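Side-chain contacts in 5-carboxyvanillate decarboxylase (Sphingomonas paucimobilis, PDB 4L6D), which probably removes the 5-carboxylate of 5-carboxyvanillate to give vanillate, as a manganese-binding carboxy-lyase of the amidohydrolase fold: residues A6-V11 / L225-E230; A170-P175 / A268-G273; V292-D297 / P305-I310; S75-G80 / Y298-M303. All blocks are in the same frame, centred on the assembly; numbering follows the deposited sequence.

Contact 1: residues A6-V11 / L225-E230. With MN (manganese (II) ion), chain I.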
loop_
_atom_site.group_PDB
_atom_site.type_symbol
_atom_site.label_atom_id
_atom_site.label_comp_id
_atom_site.label_asym_id
_atom_site.label_seq_id
_atom_site.Cartn_x
_atom_site.Cartn_y
_atom_site.Cartn_z
ATOM N N ALA A 6 -0.618 14.194 21.139
ATOM C CA ALA A 6 -0.990 13.000 20.378
ATOM C C ALA A 6 -2.133 13.327 19.413
ATOM O O ALA A 6 -3.148 13.869 19.836
ATOM C CB ALA A 6 -1.393 11.879 21.331
ATOM N N THR A 7 -1.976 13.018 18.132
ATOM C CA THR A 7 -2.908 13.550 17.133
ATOM C C THR A 7 -3.979 12.629 16.544
ATOM O O THR A 7 -4.751 13.086 15.694
ATOM C CB THR A 7 -2.158 14.201 15.953
ATOM O OG1 THR A 7 -1.232 13.257 15.387
ATOM C CG2 THR A 7 -1.400 15.437 16.424
ATOM N N GLU A 8 -4.054 11.367 16.972
ATOM C CA GLU A 8 -5.075 10.465 16.420
ATOM C C GLU A 8 -5.791 9.717 17.533
ATOM O O GLU A 8 -5.811 8.484 17.567
ATOM C CB GLU A 8 -4.488 9.460 15.418
ATOM C CG GLU A 8 -5.575 8.904 14.460
ATOM C CD GLU A 8 -5.079 7.761 13.587
ATOM O OE1 GLU A 8 -4.186 7.995 12.738
ATOM O OE2 GLU A 8 -5.578 6.626 13.745
ATOM N N GLU A 9 -6.399 10.474 18.440
ATOM C CA GLU A 9 -6.854 9.905 19.691
ATOM C C GLU A 9 -8.363 9.839 19.677
ATOM O O GLU A 9 -9.044 10.855 19.718
ATOM C CB GLU A 9 -6.290 10.712 20.868
ATOM C CG GLU A 9 -4.785 11.014 20.681
ATOM C CD GLU A 9 -4.006 9.783 20.233
ATOM O OE1 GLU A 9 -3.198 9.882 19.268
ATOM O OE2 GLU A 9 -4.225 8.708 20.838
ATOM N N ALA A 10 -8.867 8.616 19.587
ATOM C CA ALA A 10 -10.284 8.362 19.371
ATOM C C ALA A 10 -11.121 8.572 20.623
ATOM O O ALA A 10 -10.682 8.294 21.741
ATOM C CB ALA A 10 -10.469 6.935 18.862
ATOM N N VAL A 11 -12.352 9.033 20.406
ATOM C CA VAL A 11 -13.324 9.233 21.468
ATOM C C VAL A 11 -14.702 8.891 20.892
ATOM O O VAL A 11 -14.864 8.825 19.680
ATOM C CB VAL A 11 -13.285 10.701 21.983
ATOM C CG1 VAL A 11 -13.792 11.685 20.908
ATOM C CG2 VAL A 11 -14.050 10.867 23.279
ATOM N N LEU A 225 -2.754 12.397 7.165
ATOM C CA LEU A 225 -2.893 10.941 7.137
ATOM C C LEU A 225 -2.079 10.279 8.240
ATOM O O LEU A 225 -0.882 10.554 8.396
ATOM C CB LEU A 225 -2.421 10.395 5.788
ATOM C CG LEU A 225 -3.211 10.822 4.554
ATOM C CD1 LEU A 225 -2.528 10.227 3.323
ATOM C CD2 LEU A 225 -4.649 10.340 4.624
ATOM N N GLY A 226 -2.727 9.394 8.993
ATOM C CA GLY A 226 -2.061 8.649 10.042
ATOM C C GLY A 226 -1.278 7.456 9.515
ATOM O O GLY A 226 -1.121 7.283 8.302
ATOM N N HIS A 227 -0.760 6.652 10.437
ATOM C CA HIS A 227 -0.090 5.398 10.081
ATOM C C HIS A 227 1.025 5.632 9.084
ATOM O O HIS A 227 1.123 4.961 8.047
ATOM C CB HIS A 227 -1.147 4.388 9.624
ATOM C CG HIS A 227 -2.357 4.454 10.493
ATOM N ND1 HIS A 227 -3.549 5.002 10.068
ATOM C CD2 HIS A 227 -2.508 4.202 11.818
ATOM C CE1 HIS A 227 -4.395 5.042 11.084
ATOM N NE2 HIS A 227 -3.789 4.558 12.155
ATOM N N MET A 228 1.862 6.604 9.448
ATOM C CA MET A 228 3.004 7.040 8.648
ATOM C C MET A 228 2.580 7.354 7.217
ATOM O O MET A 228 3.224 6.955 6.249
ATOM C CB MET A 228 4.143 6.008 8.713
ATOM C CG MET A 228 5.546 6.627 8.612
ATOM S SD MET A 228 5.972 7.807 9.929
ATOM C CE MET A 228 6.320 6.675 11.265
ATOM N N GLY A 229 1.479 8.087 7.106
ATOM C CA GLY A 229 0.975 8.540 5.825
ATOM C C GLY A 229 0.348 7.446 4.986
ATOM O O GLY A 229 0.262 7.591 3.763
ATOM N N GLU A 230 -0.096 6.370 5.644
ATOM C CA GLU A 230 -0.685 5.216 4.955
ATOM C C GLU A 230 0.225 4.717 3.838
ATOM O O GLU A 230 -0.240 4.254 2.797
ATOM C CB GLU A 230 -2.112 5.514 4.445
ATOM C CG GLU A 230 -3.031 6.172 5.481
ATOM C CD GLU A 230 -3.403 5.257 6.641
ATOM O OE1 GLU A 230 -2.994 4.079 6.647
ATOM O OE2 GLU A 230 -4.107 5.735 7.553
HETATM MN MN MN I . -7.203 5.602 14.783
HETATM O O HOH W 1 -7.953 7.067 16.233
#
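Glu8 turns CG anti to its backbone nitrogen (chi1 -158°) and runs on extended, which carries its carboxylate toward Gly226 and the ring of His227. His227 has CG anti to its carbonyl carbon and beside its backbone nitrogen, which brings the ring end near the carboxylate. The two side chains cross at about a right angle, with carboxylate and ring planes 79° apart. Glu8 OE2 stands 3.2 Å from His227 NE2, oblique to the ring. The same oxygen binds the manganese ion, with Glu8 OE2 to metal at 2.2 Å. His174 and Asp297 also bind this ion.

Glu8 OE1 lies 3.5 Å from the CA of Gly226. This oxygen is also hydrogen-bonded to Tyr172 and Ser272. The backbone of Glu8 serves the metal too: its O accepts a bond from a manganese-bound water at 2.9 Å.

Glu230 holds His227 at ND1. His227 ND1 donates an almost straight bond to Glu230 OE2 (2.7 Å, 176°), and the acceptor lies in the ring plane. His227 NE2 is hydrogen-bonded to Asp297, so the ring joins one metal ligand to Glu230.

The contact spans the barrel interior, from strand 5-11 to the short left-handed helical turn 226-230, which follows strand 223-225. Strand 71-76 flanks strand 5-11, helix 197-211 packs on Leu225 and Glu230, and Arg238 of the second subunit packs on His227.

Contact 2: residues A170-P175 / A268-G273; sequences ALYIHP and AITTSG. With MN (manganese (II) ion), chain I; VNL (4-hydroxy-3-methoxybenzoate), chain J.
Tyr172 belongs to the second shell of the manganese site, and Thr270 backs it, while His174 of segment 170-175 belongs to the site itself. Thr270 OG1 donates a hydrogen bond to Tyr172 OH at 2.9 Å. The two side chains approach from opposite directions across the interior of the barrel. Thr270 has OG1 between its backbone nitrogen and carbonyl carbon (chi1 88°), a rotation that also brings its methyl against the tyrosine: Thr270 CG2 is 3.7 Å from Tyr172 CE2, oblique to the ring. The phenol is thus met by both branches of one threonine.

Tyr172 OH has another partner in Glu8 OE1. The same carboxylate oxygen takes a hydrogen bond with Ser272 OG, which lies 3.9 Å from Tyr172 OH. Tyr172 and Ser272 therefore hold a metal ligand in place and fix the rotation of its carboxylate, and Thr270 in turn steadies the tyrosine. Thr270 OG1 also accepts a weak bond from Ser272 N.

Two residues after Tyr172, His174 binds manganese through NE2 at 2.2 Å. The vanillate phenolic oxygen O3 lies at the edge of the His174 ring, near the ring plane, 3.0 Å from NE2, and binds the same ion. The other ring nitrogen, His174 ND1, donates to Pro175 O at 2.9 Å, on a lone pair in the carbonyl plane. The CD of Pro175 lies above one face, offset toward the rim. These contacts fix the imidazole's rotation.

Strands 171-174 and 267-270 are separated in the parallel sheet by strand 223-225. Val224 of that strand packs on both Tyr172 and Thr270, and strand 140-144 borders 171-174 on its other side.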
loop_
_atom_site.group_PDB
_atom_site.type_symbol
_atom_site.label_atom_id
_atom_site.label_comp_id
_atom_site.label_asym_id
_atom_site.label_seq_id
_atom_site.Cartn_x
_atom_site.Cartn_y
_atom_site.Cartn_z
ATOM N N ALA A 170 -7.469 21.893 8.827
ATOM C CA ALA A 170 -6.895 20.675 8.283
ATOM C C ALA A 170 -7.886 19.517 8.433
ATOM O O ALA A 170 -8.591 19.430 9.440
ATOM C CB ALA A 170 -5.584 20.354 8.980
ATOM N N LEU A 171 -7.950 18.650 7.425
ATOM C CA LEU A 171 -8.807 17.466 7.483
ATOM C C LEU A 171 -7.977 16.209 7.682
ATOM O O LEU A 171 -7.167 15.846 6.829
ATOM C CB LEU A 171 -9.623 17.334 6.199
ATOM C CG LEU A 171 -10.447 16.046 6.083
ATOM C CD1 LEU A 171 -11.581 16.009 7.114
ATOM C CD2 LEU A 171 -11.014 15.915 4.679
ATOM N N TYR A 172 -8.181 15.546 8.816
ATOM C CA TYR A 172 -7.561 14.254 9.069
ATOM C C TYR A 172 -8.425 13.208 8.388
ATOM O O TYR A 172 -9.592 13.046 8.745
ATOM C CB TYR A 172 -7.511 14.003 10.580
ATOM C CG TYR A 172 -6.435 13.042 11.053
ATOM C CD1 TYR A 172 -6.339 11.753 10.536
ATOM C CD2 TYR A 172 -5.524 13.427 12.036
ATOM C CE1 TYR A 172 -5.369 10.870 10.986
ATOM C CE2 TYR A 172 -4.549 12.564 12.493
ATOM C CZ TYR A 172 -4.469 11.291 11.956
ATOM O OH TYR A 172 -3.494 10.448 12.418
ATOM N N ILE A 173 -7.886 12.536 7.375
ATOM C CA ILE A 173 -8.614 11.423 6.769
ATOM C C ILE A 173 -8.154 10.144 7.439
ATOM O O ILE A 173 -7.130 9.555 7.067
ATOM C CB ILE A 173 -8.466 11.352 5.231
ATOM C CG1 ILE A 173 -8.968 12.651 4.593
ATOM C CG2 ILE A 173 -9.281 10.182 4.698
ATOM C CD1 ILE A 173 -8.803 12.700 3.070
ATOM N N HIS A 174 -8.922 9.751 8.452
ATOM C CA HIS A 174 -8.681 8.553 9.245
ATOM C C HIS A 174 -9.172 7.346 8.449
ATOM O O HIS A 174 -10.012 7.488 7.573
ATOM C CB HIS A 174 -9.479 8.705 10.543
ATOM C CG HIS A 174 -9.220 7.635 11.555
ATOM N ND1 HIS A 174 -9.861 6.413 11.531
ATOM C CD2 HIS A 174 -8.387 7.602 12.620
ATOM C CE1 HIS A 174 -9.435 5.677 12.540
ATOM N NE2 HIS A 174 -8.539 6.374 13.216
ATOM N N PRO A 175 -8.653 6.143 8.734
ATOM C CA PRO A 175 -9.208 4.984 8.020
ATOM C C PRO A 175 -10.641 4.595 8.412
ATOM O O PRO A 175 -11.199 5.009 9.428
ATOM C CB PRO A 175 -8.251 3.837 8.400
ATOM C CG PRO A 175 -6.985 4.532 8.829
ATOM C CD PRO A 175 -7.419 5.809 9.467
ATOM N N ALA A 268 0.190 16.344 5.473
ATOM C CA ALA A 268 1.131 16.028 6.542
ATOM C C ALA A 268 0.723 14.656 7.061
ATOM O O ALA A 268 -0.379 14.170 6.763
ATOM C CB ALA A 268 1.077 17.078 7.668
ATOM N N ILE A 269 1.609 14.026 7.821
ATOM C CA ILE A 269 1.375 12.664 8.288
ATOM C C ILE A 269 1.546 12.557 9.791
ATOM O O ILE A 269 2.153 13.423 10.419
ATOM C CB ILE A 269 2.297 11.622 7.583
ATOM C CG1 ILE A 269 3.754 11.739 8.051
ATOM C CG2 ILE A 269 2.230 11.790 6.073
ATOM C CD1 ILE A 269 4.602 10.540 7.641
ATOM N N THR A 270 0.999 11.486 10.361
ATOM C CA THR A 270 1.276 11.151 11.755
ATOM C C THR A 270 1.835 9.750 11.879
ATOM O O THR A 270 1.731 8.944 10.950
ATOM C CB THR A 270 0.058 11.290 12.693
ATOM O OG1 THR A 270 -0.681 10.061 12.708
ATOM C CG2 THR A 270 -0.850 12.459 12.282
ATOM N N THR A 271 2.408 9.471 13.045
ATOM C CA THR A 271 3.061 8.193 13.314
ATOM C C THR A 271 2.152 7.169 13.991
ATOM O O THR A 271 2.649 6.158 14.470
ATOM C CB THR A 271 4.289 8.393 14.226
ATOM O OG1 THR A 271 3.854 8.858 15.506
ATOM C CG2 THR A 271 5.253 9.433 13.620
ATOM N N SER A 272 0.845 7.430 14.053
ATOM C CA SER A 272 -0.066 6.492 14.726
ATOM C C SER A 272 0.150 5.066 14.245
ATOM O O SER A 272 0.172 4.799 13.046
ATOM C CB SER A 272 -1.522 6.886 14.485
ATOM O OG SER A 272 -1.759 7.061 13.101
ATOM N N GLY A 273 0.328 4.137 15.175
ATOM C CA GLY A 273 0.441 2.736 14.796
ATOM C C GLY A 273 1.682 2.325 14.031
ATOM O O GLY A 273 1.755 1.192 13.559
HETATM MN MN MN I . -7.203 5.602 14.783
HETATM C C1 VNL J . -8.787 -0.021 15.509
HETATM C CO1 VNL J . -7.529 0.593 15.554
HETATM C CO2 VNL J . -9.951 0.719 15.220
HETATM C CM1 VNL J . -7.406 1.975 15.316
HETATM C CM2 VNL J . -9.851 2.085 14.968
HETATM O OM VNL J . -10.924 2.887 14.678
HETATM C CZ VNL J . -8.538 2.736 15.025
HETATM C CC VNL J . -8.900 -1.493 15.807
HETATM C CV VNL J . -12.247 2.324 14.592
HETATM O O1 VNL J . -7.946 -2.111 16.352
HETATM O O2 VNL J . -9.986 -2.069 15.560
HETATM O O3 VNL J . -8.556 4.101 15.102
HETATM O O HOH W 1 -7.953 7.067 16.233
#

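Contact 3: residues V292-D297 / P305-I310. With MN (manganese (II) ion), chain I; VNL (4-hydroxy-3-methoxybenzoate), chain J.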
loop_
_atom_site.group_PDB
_atom_site.type_symbol
_atom_site.label_atom_id
_atom_site.label_comp_id
_atom_site.label_asym_id
_atom_site.label_seq_id
_atom_site.Cartn_x
_atom_site.Cartn_y
_atom_site.Cartn_z
ATOM N N VAL A 292 5.670 15.836 9.715
ATOM C CA VAL A 292 5.471 14.614 10.485
ATOM C C VAL A 292 5.062 14.932 11.912
ATOM O O VAL A 292 5.752 15.673 12.603
ATOM C CB VAL A 292 6.746 13.745 10.508
ATOM C CG1 VAL A 292 6.467 12.411 11.201
ATOM C CG2 VAL A 292 7.266 13.525 9.087
ATOM N N MET A 293 3.958 14.333 12.357
ATOM C CA MET A 293 3.445 14.530 13.711
ATOM C C MET A 293 3.357 13.220 14.462
ATOM O O MET A 293 3.143 12.169 13.876
ATOM C CB MET A 293 2.053 15.146 13.656
ATOM C CG MET A 293 2.061 16.570 13.151
ATOM S SD MET A 293 0.407 17.257 12.940
ATOM C CE MET A 293 -0.118 16.481 11.416
ATOM N N TRP A 294 3.495 13.296 15.778
ATOM C CA TRP A 294 3.350 12.125 16.625
ATOM C C TRP A 294 1.882 11.851 16.968
ATOM O O TRP A 294 1.060 12.771 17.049
ATOM C CB TRP A 294 4.196 12.338 17.885
ATOM C CG TRP A 294 4.098 11.246 18.902
ATOM C CD1 TRP A 294 4.639 9.998 18.823
ATOM C CD2 TRP A 294 3.416 11.319 20.155
ATOM N NE1 TRP A 294 4.327 9.278 19.958
ATOM C CE2 TRP A 294 3.586 10.077 20.795
ATOM C CE3 TRP A 294 2.685 12.328 20.806
ATOM C CZ2 TRP A 294 3.047 9.810 22.051
ATOM C CZ3 TRP A 294 2.148 12.061 22.047
ATOM C CH2 TRP A 294 2.335 10.811 22.660
ATOM N N ALA A 295 1.559 10.574 17.169
ATOM C CA ALA A 295 0.227 10.169 17.622
ATOM C C ALA A 295 0.331 8.852 18.382
ATOM O O ALA A 295 1.373 8.198 18.337
ATOM C CB ALA A 295 -0.740 10.025 16.444
ATOM N N ILE A 296 -0.751 8.453 19.053
ATOM C CA ILE A 296 -0.781 7.193 19.787
ATOM C C ILE A 296 -1.741 6.195 19.148
ATOM O O ILE A 296 -1.442 4.997 19.094
ATOM C CB ILE A 296 -1.185 7.397 21.260
ATOM C CG1 ILE A 296 -0.230 8.370 21.958
ATOM C CG2 ILE A 296 -1.244 6.050 21.986
ATOM C CD1 ILE A 296 -0.792 8.907 23.258
ATOM N N ASP A 297 -2.882 6.690 18.661
ATOM C CA ASP A 297 -4.026 5.847 18.297
ATOM C C ASP A 297 -4.680 5.209 19.535
ATOM O O ASP A 297 -5.163 4.075 19.480
ATOM C CB ASP A 297 -3.653 4.770 17.259
ATOM C CG ASP A 297 -4.631 4.707 16.104
ATOM O OD1 ASP A 297 -5.775 5.172 16.262
ATOM O OD2 ASP A 297 -4.254 4.177 15.036
ATOM N N PRO A 305 4.234 2.761 25.072
ATOM C CA PRO A 305 5.187 2.469 23.996
ATOM C C PRO A 305 5.239 3.587 22.956
ATOM O O PRO A 305 6.304 3.850 22.400
ATOM C CB PRO A 305 4.646 1.182 23.357
ATOM C CG PRO A 305 3.684 0.612 24.328
ATOM C CD PRO A 305 3.212 1.705 25.228
ATOM N N ALA A 306 4.111 4.233 22.684
ATOM C CA ALA A 306 4.094 5.304 21.690
ATOM C C ALA A 306 4.927 6.492 22.172
ATOM O O ALA A 306 5.667 7.107 21.410
ATOM C CB ALA A 306 2.657 5.725 21.393
ATOM N N VAL A 307 4.773 6.821 23.447
ATOM C CA VAL A 307 5.548 7.881 24.073
ATOM C C VAL A 307 7.043 7.559 24.046
ATOM O O VAL A 307 7.866 8.406 23.681
ATOM C CB VAL A 307 5.062 8.109 25.522
ATOM C CG1 VAL A 307 6.035 8.997 26.307
ATOM C CG2 VAL A 307 3.665 8.723 25.503
ATOM N N GLN A 308 7.398 6.337 24.423
ATOM C CA GLN A 308 8.803 5.978 24.492
ATOM C C GLN A 308 9.433 5.935 23.108
ATOM O O GLN A 308 10.614 6.260 22.959
ATOM C CB GLN A 308 8.972 4.690 25.292
ATOM C CG GLN A 308 8.536 4.945 26.733
ATOM C CD GLN A 308 8.419 3.703 27.591
ATOM O OE1 GLN A 308 8.961 2.639 27.270
ATOM N NE2 GLN A 308 7.725 3.845 28.716
ATOM N N PHE A 309 8.630 5.595 22.102
ATOM C CA PHE A 309 9.075 5.635 20.707
ATOM C C PHE A 309 9.575 7.032 20.314
ATOM O O PHE A 309 10.688 7.177 19.789
ATOM C CB PHE A 309 7.934 5.147 19.802
ATOM C CG PHE A 309 7.947 5.705 18.394
ATOM C CD1 PHE A 309 8.911 5.323 17.465
ATOM C CD2 PHE A 309 6.945 6.592 17.995
ATOM C CE1 PHE A 309 8.885 5.831 16.158
ATOM C CE2 PHE A 309 6.912 7.102 16.700
ATOM C CZ PHE A 309 7.887 6.728 15.784
ATOM N N ILE A 310 8.792 8.067 20.600
ATOM C CA ILE A 310 9.230 9.411 20.228
ATOM C C ILE A 310 10.308 9.974 21.173
ATOM O O ILE A 310 11.246 10.630 20.710
ATOM C CB ILE A 310 8.036 10.383 20.013
ATOM C CG1 ILE A 310 8.513 11.733 19.470
ATOM C CG2 ILE A 310 7.263 10.591 21.291
ATOM C CD1 ILE A 310 9.193 11.651 18.123
HETATM MN MN MN I . -7.203 5.602 14.783
HETATM C C1 VNL J . -8.787 -0.021 15.509
HETATM C CO1 VNL J . -7.529 0.593 15.554
HETATM C CO2 VNL J . -9.951 0.719 15.220
HETATM C CM1 VNL J . -7.406 1.975 15.316
HETATM C CM2 VNL J . -9.851 2.085 14.968
HETATM O OM VNL J . -10.924 2.887 14.678
HETATM C CZ VNL J . -8.538 2.736 15.025
HETATM C CC VNL J . -8.900 -1.493 15.807
HETATM C CV VNL J . -12.247 2.324 14.592
HETATM O O1 VNL J . -7.946 -2.111 16.352
HETATM O O2 VNL J . -9.986 -2.069 15.560
HETATM O O3 VNL J . -8.556 4.101 15.102
HETATM O O HOH W 1 -7.953 7.067 16.233
#
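The chain leaves strand 292-293 as a loop that runs beside helix 303-311, closest where the CA atoms of Ile296 and Ala306 are 5.6 Å apart. Trp294 carries most of the contact. Its indole reaches the helix with CG anti to the backbone nitrogen (chi1 177°). Trp294 NE1 donates to Ala306 O at 2.9 Å. The bond is bent (144°), and the donor stands above the carbonyl plane instead of on a lone pair. That carbonyl also takes a weak bond from Ile310 N within the helix.

Ile310 CG2 lies over one face of the indole, above the five-membered ring. It makes a CH-pi contact there, 3.6 Å from the centroid and 16° off the normal. Val307 CG2 meets the six-membered ring obliquely, 3.7 Å from Trp294 CZ2. Phe309 comes to the indole edge, with its CD2 4.2 Å from Trp294 CD1. The indole is thus held by one polar bond and by apolar groups from successive helix turns. Further along, Ala306 CB fits against both branches of Ile296, 4.0 Å from Ile296 CG1.

The loop that packs on the helix in this way then reaches Asp297, whose OD1 binds manganese at 2.1 Å. A metal-binding aspartate just past the C-terminal end of the eighth barrel strand is characteristic of the amidohydrolase fold.

Contact 4: residues S75-G80 / Y298-M303; sequences SLTAPG and YPYQPM. With VNL (4-hydroxy-3-methoxybenzoate), chain J.
The ring of Tyr300 has the bound vanillate over one face and Thr77 OG1 at its edge. Vanillate CM2 sits 3.4 Å above the ring plane, over its centre, and Tyr300 CD1 is 3.3 Å from vanillate C1. The tyrosine therefore forms one wall of the ligand pocket. The hydroxyl end of the ring is fixed by a hydrogen bond between Thr77 OG1 and Tyr300 OH, at 2.7 Å.

Thr77 places OG1 for this by setting it anti to the backbone nitrogen (chi1 -171°). The two side chains cross at about a right angle, and OG1 lies in the plane of the phenol. A water adds a second link between the segments. It donates to Ala78 O at 2.8 Å and is hydrogen-bonded to Tyr300 OH at 3.0 Å. Ala78 also lines the pocket at the methoxy group: its CB is 3.7 Å from vanillate CV. Arg46, which packs on Tyr300, is hydrogen-bonded to the ligand.

Thr77 follows strand 71-76, and Tyr300 lies in the loop between strand 292-293 and helix 303-311. Ala10 of strand 5-11 packs on both residues, while Met49 and Leu53 of helix 49-54 pack on Tyr300.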
loop_
_atom_site.group_PDB
_atom_site.type_symbol
_atom_site.label_atom_id
_atom_site.label_comp_id
_atom_site.label_asym_id
_atom_site.label_seq_id
_atom_site.Cartn_x
_atom_site.Cartn_y
_atom_site.Cartn_z
ATOM N N SER A 75 -10.781 12.832 18.272
ATOM C CA SER A 75 -11.595 12.705 17.064
ATOM C C SER A 75 -12.660 11.655 17.310
ATOM O O SER A 75 -12.376 10.614 17.913
ATOM C CB SER A 75 -10.717 12.296 15.868
ATOM O OG SER A 75 -9.779 11.284 16.230
ATOM N N LEU A 76 -13.877 11.898 16.835
ATOM C CA LEU A 76 -14.891 10.856 16.893
ATOM C C LEU A 76 -14.403 9.630 16.117
ATOM O O LEU A 76 -14.013 9.723 14.956
ATOM C CB LEU A 76 -16.220 11.360 16.333
ATOM C CG LEU A 76 -17.295 10.272 16.235
ATOM C CD1 LEU A 76 -17.726 9.815 17.623
ATOM C CD2 LEU A 76 -18.514 10.768 15.441
ATOM N N THR A 77 -14.438 8.482 16.786
ATOM C CA THR A 77 -13.822 7.261 16.282
ATOM C C THR A 77 -14.499 6.787 15.002
ATOM O O THR A 77 -15.695 7.004 14.808
ATOM C CB THR A 77 -13.873 6.164 17.369
ATOM O OG1 THR A 77 -13.089 5.044 16.955
ATOM C CG2 THR A 77 -15.309 5.726 17.658
ATOM N N ALA A 78 -13.721 6.166 14.117
ATOM C CA ALA A 78 -14.288 5.562 12.922
ATOM C C ALA A 78 -15.348 4.539 13.345
ATOM O O ALA A 78 -15.201 3.870 14.372
ATOM C CB ALA A 78 -13.185 4.883 12.115
ATOM N N PRO A 79 -16.426 4.400 12.559
ATOM C CA PRO A 79 -16.710 5.031 11.264
ATOM C C PRO A 79 -17.417 6.382 11.349
ATOM O O PRO A 79 -18.058 6.798 10.380
ATOM C CB PRO A 79 -17.637 4.008 10.604
ATOM C CG PRO A 79 -18.440 3.482 11.762
ATOM C CD PRO A 79 -17.468 3.421 12.926
ATOM N N GLY A 80 -17.278 7.076 12.472
ATOM C CA GLY A 80 -17.903 8.378 12.630
ATOM C C GLY A 80 -19.404 8.294 12.457
ATOM O O GLY A 80 -20.043 7.403 13.030
ATOM N N TYR A 298 -4.703 5.944 20.646
ATOM C CA TYR A 298 -5.418 5.525 21.847
ATOM C C TYR A 298 -6.932 5.622 21.563
ATOM O O TYR A 298 -7.353 6.521 20.846
ATOM C CB TYR A 298 -5.021 6.449 23.003
ATOM C CG TYR A 298 -5.670 6.088 24.314
ATOM C CD1 TYR A 298 -5.072 5.178 25.171
ATOM C CD2 TYR A 298 -6.895 6.642 24.687
ATOM C CE1 TYR A 298 -5.664 4.833 26.367
ATOM C CE2 TYR A 298 -7.494 6.302 25.878
ATOM C CZ TYR A 298 -6.869 5.401 26.722
ATOM O OH TYR A 298 -7.450 5.037 27.915
ATOM N N PRO A 299 -7.760 4.708 22.112
ATOM C CA PRO A 299 -7.467 3.596 23.024
ATOM C C PRO A 299 -7.179 2.281 22.318
ATOM O O PRO A 299 -7.092 1.234 22.971
ATOM C CB PRO A 299 -8.764 3.478 23.824
ATOM C CG PRO A 299 -9.823 3.804 22.824
ATOM C CD PRO A 299 -9.216 4.914 21.965
ATOM N N TYR A 300 -7.032 2.331 21.004
ATOM C CA TYR A 300 -6.759 1.120 20.240
ATOM C C TYR A 300 -5.319 0.634 20.418
ATOM O O TYR A 300 -5.018 -0.540 20.189
ATOM C CB TYR A 300 -7.106 1.354 18.770
ATOM C CG TYR A 300 -8.576 1.700 18.563
ATOM C CD1 TYR A 300 -9.563 0.717 18.647
ATOM C CD2 TYR A 300 -8.981 3.010 18.314
ATOM C CE1 TYR A 300 -10.914 1.025 18.476
ATOM C CE2 TYR A 300 -10.332 3.327 18.138
ATOM C CZ TYR A 300 -11.289 2.333 18.216
ATOM O OH TYR A 300 -12.623 2.631 18.042
ATOM N N GLN A 301 -4.433 1.548 20.815
ATOM C CA GLN A 301 -3.061 1.220 21.193
ATOM C C GLN A 301 -2.731 1.898 22.516
ATOM O O GLN A 301 -3.336 2.915 22.862
ATOM C CB GLN A 301 -2.075 1.664 20.117
ATOM C CG GLN A 301 -2.300 0.935 18.814
ATOM C CD GLN A 301 -1.079 0.908 17.917
ATOM O OE1 GLN A 301 -1.206 0.704 16.724
ATOM N NE2 GLN A 301 0.107 1.055 18.500
ATOM N N PRO A 302 -1.773 1.337 23.267
ATOM C CA PRO A 302 -1.397 1.904 24.566
ATOM C C PRO A 302 -0.452 3.098 24.455
ATOM O O PRO A 302 0.336 3.201 23.515
ATOM C CB PRO A 302 -0.661 0.746 25.235
ATOM C CG PRO A 302 -0.058 -0.004 24.117
ATOM C CD PRO A 302 -1.104 0.047 23.026
ATOM N N MET A 303 -0.521 3.983 25.438
ATOM C CA MET A 303 0.266 5.213 25.407
ATOM C C MET A 303 1.758 5.026 25.646
ATOM O O MET A 303 2.557 5.645 24.948
ATOM C CB MET A 303 -0.288 6.233 26.402
ATOM C CG MET A 303 -1.725 6.603 26.108
ATOM S SD MET A 303 -2.219 8.103 26.972
ATOM C CE MET A 303 -3.973 7.816 27.244
HETATM C C1 VNL J . -8.787 -0.021 15.509
HETATM C CO1 VNL J . -7.529 0.593 15.554
HETATM C CO2 VNL J . -9.951 0.719 15.220
HETATM C CM1 VNL J . -7.406 1.975 15.316
HETATM C CM2 VNL J . -9.851 2.085 14.968
HETATM O OM VNL J . -10.924 2.887 14.678
HETATM C CZ VNL J . -8.538 2.736 15.025
HETATM C CC VNL J . -8.900 -1.493 15.807
HETATM C CV VNL J . -12.247 2.324 14.592
HETATM O O1 VNL J . -7.946 -2.111 16.352
HETATM O O2 VNL J . -9.986 -2.069 15.560
HETATM O O3 VNL J . -8.556 4.101 15.102
HETATM O O HOH W 2 -15.301 2.365 16.690
#

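All four contacts reach the same eight-stranded parallel barrel. Contacts 1 and 2 lie near the centre of the chain, about 4 Å apart between centres. Contact 3 is about 10 Å from contact 1 and 12 Å from contact 2, and contact 4 is about 9 Å from contact 1. Along the chain, contacts 1 and 2 interleave, as do contacts 1 and 4 and contacts 3 and 4. Contact 3 opens only after contacts 1 and 2 have closed. Contacts 1, 2 and 3 each supply one protein ligand to a single manganese ion. Contact 4 walls the vanillate pocket beside it, so residues far apart in sequence meet in one site.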